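Local coordinates for lectin-like protein (Entamoeba histolytica HM-1:IMSS-A, PDB 5ZBT) that is of unknown function but carries a legume-lectin-like domain resembling that of ERGIC-53 and possibly binds D-mannose, at residues A[55-61]-A[218-224]; A[38-42]-A[69-73]; A[76-80]-A[174-178]; A[153-157]-A[195-201]. All coordinates share one frame; numbering follows the deposited sequence.

Contact 1: residues A[55-61]-A[218-224]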
loop_
_atom_site.group_PDB
_atom_site.type_symbol
_atom_site.label_atom_id
_atom_site.label_comp_id
_atom_site.label_asym_id
_atom_site.label_seq_id
_atom_site.Cartn_x
_atom_site.Cartn_y
_atom_site.Cartn_z
ATOM N N TYR A 55 -2.532 -6.575 14.592
ATOM C CA TYR A 55 -2.415 -5.690 13.434
ATOM C C TYR A 55 -1.239 -4.747 13.649
ATOM O O TYR A 55 -0.754 -4.572 14.776
ATOM C CB TYR A 55 -3.713 -4.889 13.188
ATOM C CG TYR A 55 -4.163 -4.088 14.391
ATOM C CD1 TYR A 55 -3.698 -2.793 14.607
ATOM C CD2 TYR A 55 -5.017 -4.641 15.338
ATOM C CE1 TYR A 55 -4.094 -2.064 15.722
ATOM C CE2 TYR A 55 -5.415 -3.919 16.470
ATOM C CZ TYR A 55 -4.952 -2.637 16.649
ATOM O OH TYR A 55 -5.351 -1.922 17.760
ATOM N N VAL A 56 -0.774 -4.156 12.548
ATOM C CA VAL A 56 0.173 -3.050 12.582
ATOM C C VAL A 56 -0.623 -1.763 12.379
ATOM O O VAL A 56 -1.298 -1.588 11.353
ATOM C CB VAL A 56 1.266 -3.209 11.514
ATOM C CG1 VAL A 56 2.284 -2.055 11.594
ATOM C CG2 VAL A 56 1.963 -4.569 11.647
ATOM N N GLN A 57 -0.576 -0.873 13.368
ATOM C CA GLN A 57 -1.192 0.440 13.229
ATOM C C GLN A 57 -0.295 1.306 12.366
ATOM O O GLN A 57 0.899 1.444 12.656
ATOM C CB GLN A 57 -1.408 1.098 14.590
ATOM C CG GLN A 57 -1.882 2.544 14.503
ATOM C CD GLN A 57 -1.838 3.260 15.868
ATOM O OE1 GLN A 57 -2.669 2.993 16.743
ATOM N NE2 GLN A 57 -0.852 4.140 16.059
ATOM N N ILE A 58 -0.852 1.848 11.288
ATOM C CA ILE A 58 -0.143 2.835 10.479
ATOM C C ILE A 58 -0.412 4.249 10.988
ATOM O O ILE A 58 0.529 4.993 11.275
ATOM C CB ILE A 58 -0.518 2.664 8.987
ATOM C CG1 ILE A 58 -0.448 1.190 8.593
ATOM C CG2 ILE A 58 0.447 3.454 8.061
ATOM C CD1 ILE A 58 0.981 0.649 8.658
ATOM N N THR A 59 -1.691 4.637 11.133
ATOM C CA THR A 59 -2.076 5.868 11.822
ATOM C C THR A 59 -3.088 5.580 12.924
ATOM O O THR A 59 -4.002 4.767 12.736
ATOM C CB THR A 59 -2.702 6.927 10.885
ATOM O OG1 THR A 59 -3.858 6.386 10.216
ATOM C CG2 THR A 59 -1.708 7.472 9.885
ATOM N N PRO A 60 -2.977 6.256 14.065
ATOM C CA PRO A 60 -4.085 6.299 15.028
ATOM C C PRO A 60 -5.049 7.418 14.644
ATOM O O PRO A 60 -4.798 8.175 13.698
ATOM C CB PRO A 60 -3.374 6.602 16.352
ATOM C CG PRO A 60 -2.278 7.515 15.941
ATOM C CD PRO A 60 -1.808 7.010 14.559
ATOM N N ASN A 61 -6.154 7.518 15.394
ATOM C CA ASN A 61 -7.052 8.666 15.261
ATOM C C ASN A 61 -6.283 9.982 15.389
ATOM O O ASN A 61 -5.301 10.082 16.130
ATOM C CB ASN A 61 -8.151 8.619 16.326
ATOM C CG ASN A 61 -9.176 7.528 16.067
ATOM O OD1 ASN A 61 -9.483 7.191 14.920
ATOM N ND2 ASN A 61 -9.719 6.974 17.140
ATOM N N GLY A 218 -10.707 13.010 11.891
ATOM C CA GLY A 218 -10.143 12.852 13.215
ATOM C C GLY A 218 -10.635 11.563 13.829
ATOM O O GLY A 218 -10.239 11.194 14.936
ATOM N N SER A 219 -11.506 10.863 13.107
ATOM C CA SER A 219 -12.019 9.574 13.552
ATOM C C SER A 219 -11.636 8.438 12.604
ATOM O O SER A 219 -12.334 7.423 12.560
ATOM C CB SER A 219 -13.541 9.647 13.713
ATOM O OG SER A 219 -14.174 9.948 12.472
ATOM N N THR A 220 -10.551 8.585 11.840
ATOM C CA THR A 220 -10.060 7.549 10.936
ATOM C C THR A 220 -8.751 6.971 11.467
ATOM O O THR A 220 -7.865 7.713 11.914
ATOM C CB THR A 220 -9.837 8.105 9.520
ATOM O OG1 THR A 220 -11.055 8.669 9.013
ATOM C CG2 THR A 220 -9.369 6.990 8.574
ATOM N N SER A 221 -8.621 5.646 11.410
ATOM C CA SER A 221 -7.379 4.975 11.799
ATOM C C SER A 221 -7.042 3.892 10.776
ATOM O O SER A 221 -7.870 3.010 10.501
ATOM C CB SER A 221 -7.495 4.374 13.200
ATOM O OG SER A 221 -6.293 3.721 13.563
ATOM N N TYR A 222 -5.822 3.952 10.227
ATOM C CA TYR A 222 -5.359 3.014 9.209
ATOM C C TYR A 222 -4.486 1.955 9.855
ATOM O O TYR A 222 -3.575 2.274 10.629
ATOM C CB TYR A 222 -4.599 3.726 8.091
ATOM C CG TYR A 222 -5.532 4.457 7.145
ATOM C CD1 TYR A 222 -6.246 3.770 6.166
ATOM C CD2 TYR A 222 -5.722 5.832 7.253
ATOM C CE1 TYR A 222 -7.123 4.438 5.314
ATOM C CE2 TYR A 222 -6.590 6.514 6.398
ATOM C CZ TYR A 222 -7.282 5.811 5.444
ATOM O OH TYR A 222 -8.125 6.488 4.624
ATOM N N ARG A 223 -4.811 0.690 9.594
ATOM C CA ARG A 223 -4.075 -0.404 10.211
ATOM C C ARG A 223 -4.064 -1.565 9.233
ATOM O O ARG A 223 -4.915 -1.664 8.341
ATOM C CB ARG A 223 -4.683 -0.782 11.581
ATOM C CG ARG A 223 -5.235 0.464 12.297
ATOM C CD ARG A 223 -6.114 0.251 13.440
ATOM N NE ARG A 223 -7.178 -0.692 13.162
ATOM C CZ ARG A 223 -7.792 -1.339 14.137
ATOM N NH1 ARG A 223 -7.421 -1.089 15.385
ATOM N NH2 ARG A 223 -8.751 -2.214 13.876
ATOM N N VAL A 224 -3.071 -2.436 9.393
ATOM C CA VAL A 224 -2.809 -3.512 8.444
ATOM C C VAL A 224 -2.752 -4.829 9.212
ATOM O O VAL A 224 -1.998 -4.955 10.185
ATOM C CB VAL A 224 -1.505 -3.247 7.666
ATOM C CG1 VAL A 224 -1.007 -4.499 6.994
ATOM C CG2 VAL A 224 -1.746 -2.154 6.647
HETATM O O HOH W 1 -4.938 1.956 16.077
#

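Contact 2: residues A[38-42]-A[69-73]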
loop_
_atom_site.group_PDB
_atom_site.type_symbol
_atom_site.label_atom_id
_atom_site.label_comp_id
_atom_site.label_asym_id
_atom_site.label_seq_id
_atom_site.Cartn_x
_atom_site.Cartn_y
_atom_site.Cartn_z
ATOM N N ASN A 38 9.506 -10.068 13.625
ATOM C CA ASN A 38 9.472 -10.276 12.180
ATOM C C ASN A 38 9.219 -8.970 11.435
ATOM O O ASN A 38 9.793 -8.743 10.363
ATOM C CB ASN A 38 8.407 -11.306 11.800
ATOM C CG ASN A 38 8.365 -11.555 10.299
ATOM O OD1 ASN A 38 9.408 -11.765 9.654
ATOM N ND2 ASN A 38 7.166 -11.512 9.726
ATOM N N VAL A 39 8.348 -8.107 11.976
ATOM C CA VAL A 39 8.080 -6.818 11.343
ATOM C C VAL A 39 9.305 -5.916 11.443
ATOM O O VAL A 39 9.768 -5.354 10.441
ATOM C CB VAL A 39 6.839 -6.154 11.972
ATOM C CG1 VAL A 39 6.587 -4.804 11.341
ATOM C CG2 VAL A 39 5.618 -7.029 11.814
ATOM N N VAL A 40 9.868 -5.797 12.652
ATOM C CA VAL A 40 10.975 -4.876 12.909
ATOM C C VAL A 40 12.199 -5.240 12.081
ATOM O O VAL A 40 12.971 -4.361 11.677
ATOM C CB VAL A 40 11.312 -4.843 14.421
ATOM C CG1 VAL A 40 12.634 -4.143 14.671
ATOM C CG2 VAL A 40 10.205 -4.149 15.215
ATOM N N ARG A 41 12.412 -6.524 11.814
ATOM C CA ARG A 41 13.660 -6.866 11.146
ATOM C C ARG A 41 13.617 -6.537 9.664
ATOM O O ARG A 41 14.673 -6.430 9.033
ATOM C CB ARG A 41 14.014 -8.342 11.379
ATOM C CG ARG A 41 13.253 -9.339 10.534
ATOM C CD ARG A 41 13.962 -10.682 10.541
ATOM N NE ARG A 41 13.674 -11.418 11.768
ATOM C CZ ARG A 41 12.814 -12.426 11.833
ATOM N NH1 ARG A 41 12.176 -12.816 10.730
ATOM N NH2 ARG A 41 12.598 -13.037 12.992
ATOM N N ASN A 42 12.427 -6.323 9.111
ATOM C CA ASN A 42 12.269 -6.046 7.694
ATOM C C ASN A 42 11.832 -4.619 7.375
ATOM O O ASN A 42 11.980 -4.203 6.221
ATOM C CB ASN A 42 11.284 -7.055 7.086
ATOM C CG ASN A 42 11.892 -8.444 6.990
ATOM O OD1 ASN A 42 13.107 -8.572 6.827
ATOM N ND2 ASN A 42 11.067 -9.483 7.105
ATOM N N MET A 69 6.133 3.224 6.495
ATOM C CA MET A 69 6.779 1.985 6.892
ATOM C C MET A 69 7.631 1.572 5.696
ATOM O O MET A 69 7.088 1.282 4.628
ATOM C CB MET A 69 5.717 0.942 7.233
ATOM C CG MET A 69 6.120 -0.156 8.170
ATOM S SD MET A 69 4.644 -1.140 8.438
ATOM C CE MET A 69 5.376 -2.696 8.851
ATOM N N ASN A 70 8.954 1.572 5.867
ATOM C CA ASN A 70 9.920 1.390 4.782
ATOM C C ASN A 70 10.588 0.026 4.877
ATOM O O ASN A 70 11.231 -0.277 5.889
ATOM C CB ASN A 70 11.007 2.462 4.831
ATOM C CG ASN A 70 10.582 3.733 4.192
ATOM O OD1 ASN A 70 9.680 3.739 3.349
ATOM N ND2 ASN A 70 11.221 4.837 4.581
ATOM N N GLY A 71 10.467 -0.773 3.816
ATOM C CA GLY A 71 11.228 -2.001 3.712
ATOM C C GLY A 71 12.715 -1.719 3.843
ATOM O O GLY A 71 13.234 -0.781 3.234
ATOM N N LYS A 72 13.415 -2.499 4.662
ATOM C CA LYS A 72 14.848 -2.276 4.802
ATOM C C LYS A 72 15.631 -2.782 3.594
ATOM O O LYS A 72 16.634 -2.166 3.214
ATOM C CB LYS A 72 15.359 -2.948 6.079
ATOM C CG LYS A 72 14.813 -2.328 7.345
ATOM C CD LYS A 72 15.763 -2.522 8.492
ATOM C CE LYS A 72 15.123 -3.315 9.603
ATOM N NZ LYS A 72 14.861 -2.422 10.751
ATOM N N TYR A 73 15.178 -3.872 2.971
ATOM C CA TYR A 73 15.961 -4.598 1.978
ATOM C C TYR A 73 15.316 -4.490 0.599
ATOM O O TYR A 73 14.155 -4.870 0.414
ATOM C CB TYR A 73 16.131 -6.055 2.420
ATOM C CG TYR A 73 16.746 -6.098 3.805
ATOM C CD1 TYR A 73 18.011 -5.558 4.028
ATOM C CD2 TYR A 73 16.046 -6.602 4.899
ATOM C CE1 TYR A 73 18.583 -5.543 5.300
ATOM C CE2 TYR A 73 16.611 -6.594 6.177
ATOM C CZ TYR A 73 17.885 -6.061 6.372
ATOM O OH TYR A 73 18.484 -6.040 7.626
HETATM O O HOH W 2 12.435 -5.233 3.433
#

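Contact 3: residues A[76-80]-A[174-178]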
loop_
_atom_site.group_PDB
_atom_site.type_symbol
_atom_site.label_atom_id
_atom_site.label_comp_id
_atom_site.label_asym_id
_atom_site.label_seq_id
_atom_site.Cartn_x
_atom_site.Cartn_y
_atom_site.Cartn_z
ATOM N N ASP A 76 14.669 -8.093 -5.592
ATOM C CA ASP A 76 14.705 -8.362 -7.031
ATOM C C ASP A 76 13.803 -9.567 -7.272
ATOM O O ASP A 76 14.260 -10.705 -7.177
ATOM C CB ASP A 76 16.133 -8.629 -7.504
ATOM C CG ASP A 76 16.269 -8.610 -9.021
ATOM O OD1 ASP A 76 15.233 -8.585 -9.719
ATOM O OD2 ASP A 76 17.420 -8.583 -9.507
ATOM N N LEU A 77 12.525 -9.319 -7.591
ATOM C CA LEU A 77 11.629 -10.462 -7.470
ATOM C C LEU A 77 11.303 -11.069 -8.824
ATOM O O LEU A 77 11.297 -10.372 -9.840
ATOM C CB LEU A 77 10.316 -10.052 -6.788
ATOM C CG LEU A 77 10.420 -9.600 -5.333
ATOM C CD1 LEU A 77 9.048 -9.289 -4.818
ATOM C CD2 LEU A 77 11.085 -10.687 -4.496
ATOM N N PRO A 78 11.019 -12.368 -8.861
ATOM C CA PRO A 78 10.343 -12.936 -10.036
ATOM C C PRO A 78 8.881 -12.536 -10.011
ATOM O O PRO A 78 8.481 -11.737 -9.157
ATOM C CB PRO A 78 10.508 -14.443 -9.835
ATOM C CG PRO A 78 10.467 -14.582 -8.344
ATOM C CD PRO A 78 11.160 -13.360 -7.777
ATOM N N SER A 79 8.071 -13.090 -10.910
ATOM C CA SER A 79 6.648 -12.795 -10.891
ATOM C C SER A 79 6.116 -13.026 -9.491
ATOM O O SER A 79 6.424 -14.036 -8.855
ATOM C CB SER A 79 5.903 -13.659 -11.907
ATOM O OG SER A 79 6.354 -13.327 -13.201
ATOM N N PHE A 80 5.366 -12.057 -8.989
ATOM C CA PHE A 80 5.000 -12.086 -7.589
ATOM C C PHE A 80 3.572 -11.614 -7.418
ATOM O O PHE A 80 2.979 -10.993 -8.309
ATOM C CB PHE A 80 5.938 -11.222 -6.732
ATOM C CG PHE A 80 5.919 -9.772 -7.083
ATOM C CD1 PHE A 80 4.993 -8.915 -6.492
ATOM C CD2 PHE A 80 6.836 -9.253 -7.997
ATOM C CE1 PHE A 80 4.962 -7.571 -6.809
ATOM C CE2 PHE A 80 6.832 -7.911 -8.312
ATOM C CZ PHE A 80 5.889 -7.058 -7.712
ATOM N N LYS A 174 -0.340 -7.835 -8.334
ATOM C CA LYS A 174 0.238 -8.932 -9.103
ATOM C C LYS A 174 1.082 -8.368 -10.235
ATOM O O LYS A 174 0.615 -7.507 -10.985
ATOM C CB LYS A 174 -0.852 -9.830 -9.704
ATOM C CG LYS A 174 -1.646 -10.669 -8.729
ATOM C CD LYS A 174 -2.391 -11.794 -9.486
ATOM C CE LYS A 174 -3.539 -11.248 -10.354
ATOM N NZ LYS A 174 -4.269 -12.295 -11.151
ATOM N N TYR A 175 2.294 -8.881 -10.397
ATOM C CA TYR A 175 3.150 -8.474 -11.505
ATOM C C TYR A 175 3.729 -9.701 -12.201
ATOM O O TYR A 175 4.331 -10.565 -11.554
ATOM C CB TYR A 175 4.269 -7.561 -11.018
ATOM C CG TYR A 175 5.170 -7.029 -12.122
ATOM C CD1 TYR A 175 4.662 -6.196 -13.119
ATOM C CD2 TYR A 175 6.534 -7.342 -12.153
ATOM C CE1 TYR A 175 5.481 -5.683 -14.115
ATOM C CE2 TYR A 175 7.370 -6.827 -13.148
ATOM C CZ TYR A 175 6.832 -6.003 -14.124
ATOM O OH TYR A 175 7.640 -5.494 -15.114
ATOM N N LEU A 176 3.552 -9.779 -13.516
ATOM C CA LEU A 176 4.171 -10.820 -14.325
ATOM C C LEU A 176 5.375 -10.220 -15.038
ATOM O O LEU A 176 5.222 -9.292 -15.843
ATOM C CB LEU A 176 3.174 -11.397 -15.327
ATOM C CG LEU A 176 1.836 -11.752 -14.678
ATOM C CD1 LEU A 176 0.801 -12.124 -15.735
ATOM C CD2 LEU A 176 2.038 -12.880 -13.693
ATOM N N VAL A 177 6.566 -10.751 -14.735
ATOM C CA VAL A 177 7.823 -10.128 -15.150
ATOM C C VAL A 177 8.013 -10.243 -16.660
ATOM O O VAL A 177 8.380 -9.273 -17.336
ATOM C CB VAL A 177 9.004 -10.759 -14.387
ATOM C CG1 VAL A 177 10.314 -10.348 -15.007
ATOM C CG2 VAL A 177 8.966 -10.363 -12.911
ATOM N N ASN A 178 7.766 -11.429 -17.214
ATOM C CA ASN A 178 7.931 -11.603 -18.657
ATOM C C ASN A 178 6.918 -10.774 -19.441
ATOM O O ASN A 178 7.259 -10.164 -20.462
ATOM C CB ASN A 178 7.814 -13.082 -19.022
ATOM C CG ASN A 178 9.060 -13.863 -18.672
ATOM O OD1 ASN A 178 10.038 -13.310 -18.148
ATOM N ND2 ASN A 178 9.045 -15.156 -18.972
#

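Contact 4: residues A[153-157]-A[195-201]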
loop_
_atom_site.group_PDB
_atom_site.type_symbol
_atom_site.label_atom_id
_atom_site.label_comp_id
_atom_site.label_asym_id
_atom_site.label_seq_id
_atom_site.Cartn_x
_atom_site.Cartn_y
_atom_site.Cartn_z
ATOM N N MET A 153 2.615 7.474 -15.672
ATOM C CA MET A 153 1.423 6.651 -15.851
ATOM C C MET A 153 0.464 6.948 -14.710
ATOM O O MET A 153 0.894 7.114 -13.565
ATOM C CB MET A 153 1.731 5.154 -15.845
ATOM C CG MET A 153 2.759 4.667 -16.833
ATOM S SD MET A 153 2.772 2.868 -16.849
ATOM C CE MET A 153 4.358 2.541 -17.639
ATOM N N TYR A 154 -0.831 7.005 -15.024
ATOM C CA TYR A 154 -1.864 7.207 -14.010
ATOM C C TYR A 154 -3.103 6.408 -14.391
ATOM O O TYR A 154 -3.632 6.575 -15.488
ATOM C CB TYR A 154 -2.222 8.687 -13.838
ATOM C CG TYR A 154 -3.384 8.865 -12.875
ATOM C CD1 TYR A 154 -3.193 8.808 -11.497
ATOM C CD2 TYR A 154 -4.675 9.029 -13.341
ATOM C CE1 TYR A 154 -4.257 8.938 -10.606
ATOM C CE2 TYR A 154 -5.743 9.158 -12.464
ATOM C CZ TYR A 154 -5.527 9.114 -11.101
ATOM O OH TYR A 154 -6.596 9.242 -10.246
ATOM N N TYR A 155 -3.572 5.566 -13.477
ATOM C CA TYR A 155 -4.725 4.701 -13.676
ATOM C C TYR A 155 -5.593 4.762 -12.429
ATOM O O TYR A 155 -5.094 5.002 -11.325
ATOM C CB TYR A 155 -4.317 3.243 -13.923
ATOM C CG TYR A 155 -3.640 2.952 -15.256
ATOM C CD1 TYR A 155 -2.322 3.330 -15.490
ATOM C CD2 TYR A 155 -4.308 2.265 -16.266
ATOM C CE1 TYR A 155 -1.696 3.056 -16.698
ATOM C CE2 TYR A 155 -3.685 1.982 -17.479
ATOM C CZ TYR A 155 -2.383 2.385 -17.679
ATOM O OH TYR A 155 -1.758 2.118 -18.863
ATOM N N GLN A 156 -6.892 4.528 -12.594
ATOM C CA GLN A 156 -7.746 4.556 -11.418
ATOM C C GLN A 156 -8.946 3.640 -11.603
ATOM O O GLN A 156 -9.279 3.209 -12.706
ATOM C CB GLN A 156 -8.200 5.979 -11.083
ATOM C CG GLN A 156 -9.136 6.608 -12.086
ATOM C CD GLN A 156 -9.441 8.081 -11.767
ATOM O OE1 GLN A 156 -8.654 8.781 -11.118
ATOM N NE2 GLN A 156 -10.592 8.542 -12.217
ATOM N N CYS A 157 -9.568 3.326 -10.482
ATOM C CA CYS A 157 -10.780 2.540 -10.444
ATOM C C CYS A 157 -11.481 2.887 -9.139
ATOM O O CYS A 157 -10.950 3.616 -8.293
ATOM C CB CYS A 157 -10.480 1.040 -10.538
ATOM S SG CYS A 157 -10.305 0.245 -8.902
ATOM N N CYS A 195 -9.713 -4.190 -10.867
ATOM C CA CYS A 195 -9.503 -2.762 -10.659
ATOM C C CYS A 195 -8.667 -2.155 -11.790
ATOM O O CYS A 195 -9.180 -1.386 -12.607
ATOM C CB CYS A 195 -8.868 -2.534 -9.279
ATOM S SG CYS A 195 -8.527 -0.818 -8.846
ATOM N N ILE A 196 -7.396 -2.523 -11.886
ATOM C CA ILE A 196 -6.482 -1.916 -12.843
ATOM C C ILE A 196 -5.600 -3.009 -13.437
ATOM O O ILE A 196 -5.135 -3.915 -12.730
ATOM C CB ILE A 196 -5.633 -0.815 -12.169
ATOM C CG1 ILE A 196 -6.468 0.446 -11.925
ATOM C CG2 ILE A 196 -4.348 -0.501 -12.967
ATOM C CD1 ILE A 196 -5.880 1.362 -10.854
ATOM N N THR A 197 -5.395 -2.931 -14.747
ATOM C CA THR A 197 -4.355 -3.683 -15.432
ATOM C C THR A 197 -3.496 -2.692 -16.200
ATOM O O THR A 197 -4.032 -1.834 -16.909
ATOM C CB THR A 197 -4.950 -4.717 -16.399
ATOM O OG1 THR A 197 -5.736 -5.652 -15.663
ATOM C CG2 THR A 197 -3.860 -5.476 -17.108
ATOM N N ILE A 198 -2.177 -2.806 -16.063
ATOM C CA ILE A 198 -1.233 -1.967 -16.794
ATOM C C ILE A 198 -0.329 -2.869 -17.609
ATOM O O ILE A 198 0.399 -3.705 -17.049
ATOM C CB ILE A 198 -0.388 -1.084 -15.859
ATOM C CG1 ILE A 198 -1.269 -0.340 -14.860
ATOM C CG2 ILE A 198 0.442 -0.090 -16.678
ATOM C CD1 ILE A 198 -0.482 0.503 -13.925
ATOM N N GLU A 199 -0.347 -2.687 -18.922
ATOM C CA GLU A 199 0.565 -3.420 -19.784
ATOM C C GLU A 199 1.879 -2.660 -19.953
ATOM O O GLU A 199 1.968 -1.452 -19.709
ATOM C CB GLU A 199 -0.077 -3.677 -21.144
ATOM C CG GLU A 199 -1.516 -4.107 -21.049
ATOM C CD GLU A 199 -1.668 -5.603 -20.861
ATOM O OE1 GLU A 199 -0.641 -6.323 -20.898
ATOM O OE2 GLU A 199 -2.823 -6.055 -20.672
ATOM N N ASP A 200 2.911 -3.399 -20.348
ATOM C CA ASP A 200 4.222 -2.833 -20.686
ATOM C C ASP A 200 4.731 -1.862 -19.607
ATOM O O ASP A 200 5.203 -0.758 -19.885
ATOM C CB ASP A 200 4.180 -2.168 -22.068
ATOM C CG ASP A 200 5.561 -1.852 -22.598
ATOM O OD1 ASP A 200 6.404 -2.779 -22.655
ATOM O OD2 ASP A 200 5.806 -0.674 -22.953
ATOM N N ILE A 201 4.651 -2.294 -18.352
ATOM C CA ILE A 201 5.133 -1.513 -17.219
ATOM C C ILE A 201 6.278 -2.283 -16.583
ATOM O O ILE A 201 6.181 -3.499 -16.376
ATOM C CB ILE A 201 4.010 -1.222 -16.207
ATOM C CG1 ILE A 201 4.537 -0.465 -14.995
ATOM C CG2 ILE A 201 3.296 -2.502 -15.773
ATOM C CD1 ILE A 201 3.400 -0.022 -14.067
#

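Contact 1: residues A[55-61]-A[218-224]
Y55 and R223 meet where strands 56-59 and 220-231 pair antiparallel in one sheet of the legume-lectin beta-sandwich. V56 and V224 form the hydrogen-bonded pair (V56 N to V224 O and V224 N to V56 O, each 2.8 Å), and Q57 and R223 the non-hydrogen-bonded pair next to it. On the Q57 face the R223 side chain can be followed outward. Its CB lies near V56 O and Y55 CD1, its CG passes Q57 CA at 4.1 Å, and its CD rests 3.8 Å from Y55 CE1. A bend at chi3 (-49°) then carries the guanidinium over the ring: R223 CZ sits 4.1 Å from the Y55 centroid, close to the ring normal, a cation-pi contact. The two planes are 40° apart, which brings NH1 to 3.2 Å from Y55 CZ. NE is bonded outside the two segments and NH2 to N87 OD1, which should limit the group's rotation. Beyond Q57 the chain turns a corner at I58, and Y222 O accepts from both I58 N and T59 N. T59 OG1, also bonded to N214, receives Y222 N. With chi1 at 180°, S221 OG points across and donates in the carbonyl plane to T59 O at 2.7 Å.

Contact 2: residues A[38-42]-A[69-73]
N42 presents its amide oxygen to the edge of the Y73 ring, near the ring plane, with OD1 4.0 Å from CD2 and the amide and ring planes 84° apart. One face of that ring is covered from within its own segment, where K72 CB stands 3.8 Å above the centre. R41 O approaches the same ring obliquely, 3.5 Å from Y73 CE2. K72 itself reaches back along the end of helix 36-42. Bends at chi3 and chi4 bring its tip to V40 O, with CE also close to R41 O; NZ donates to V40 O at 2.9 Å with a C=O...N angle of 177°, almost straight off the oxygen. Its backbone N gives a second bond, to N42 O (2.7 Å). A water that accepts from Y73 N lies within hydrogen-bonding distance of N42 O and may donate to it. Deeper in, M69 stretches out from strand 66-71 and sets its CE against V39 CG1 at 3.5 Å, the two side chains crossing near a right angle. Thus carbonyls near its C-terminal end, together with the V39-M69 packing, fasten the short helix to a strand end of the lectin sandwich. The lysine ammonium is probably favoured by this carbonyl-rich helix end, with D44 adding a long, weak ion pair.

Contact 3: residues A[76-80]-A[174-178]
F80 holds its ring between its own N and carbonyl carbon (chi1 62°), which swings the ring across toward Y175 and turns one face to the Y175 CB methylene. Y175, with CG anti to its nitrogen (chi1 -177°), directs its own ring onward, leaving CD2 near F80 CE2. The CH-pi geometry is clear: CB lies 4.1 Å from the F80 ring centroid and 28° off the normal, its closest ring atoms being CZ and CE2. L77 CD1, from the loop just before F80, lies over the opposite face, offset toward the rim. The tyrosine ring continues past F80 and its OH bonds to I201 O. In the legume-lectin sandwich these residues sit where strand 80-90 begins beside the end of strand 170-176, and F80 with Y175 forms an antiparallel hydrogen-bonded pair. F80 N reaches Y175 O at 3.1 Å, and Y175 N returns to F80 O at 3.0 Å. Just outside this pair a side chain takes over: S79 OG accepts the V177 N-H in a nearly straight bond of 3.0 Å from V177 N. V177 in turn lays CG2 against the loop backbone, 3.5 Å from S79 N and 3.6 Å from P78 C, while S79 CA makes a C-H...O contact of 3.3 Å to Y175 O.

Contact 4: residues A[153-157]-A[195-201]
M153 to C157 and C195 to I198 run as two edge strands of different sheets, their segment axes 6.1 Å apart at the closest and inclined at 152°, so side chains and a disulfide rather than backbone bonds join them. The Y155 ring lies across I198: CG1 stands 3.8 Å from the ring centroid and almost on the ring normal, a CH-pi contact over the face. I198 chi1 (-50°) puts CG1 and CG2 on the side facing the ring, CG1 over its centre and CG2 toward CE1 and OH, while CD1 touches the tyrosine's CD1. At one end I196 takes the Y155 CB onto its CG2 (3.9 Å) and rests CD1 against Q156 CA. At the other, the extended M153 lays SD on I198 CG2 at 3.8 Å and its CE on I201 CG1. C157 and C195 are covalently joined, SG to SG 2.1 Å, with the S-S torsion at -95°, near its preferred right-angle value. C195 and I196 form a classic beta bulge opposite I184 of the neighbouring strand. The chemistry is that of a sandwich edge where apolar packing and one disulfide link the two sheets.

Starting from the N terminus, contact 2 opens first at 38-42; contact 1 opens at 55-61 before contact 2 closes at 69-73, so these two cross. They touch where M69 packs on V56 and I58, bringing the two sheets together. Contact 3 opens at 76-80 just after, and contact 4 at 153-157; contact 3 closes at 174-178 before contact 4 does at 195-201, a second crossing. Contact 1 closes last, at 218-224, and so encloses contacts 3 and 4 along the chain. Contacts 1 and 3 pair neighbouring strands within one sheet, contact 4 joins it to the other, and contact 2 attaches helix 36-42 to strand 66-71 of that other sheet. The centres of contacts 1 and 3 lie about 30 Å apart.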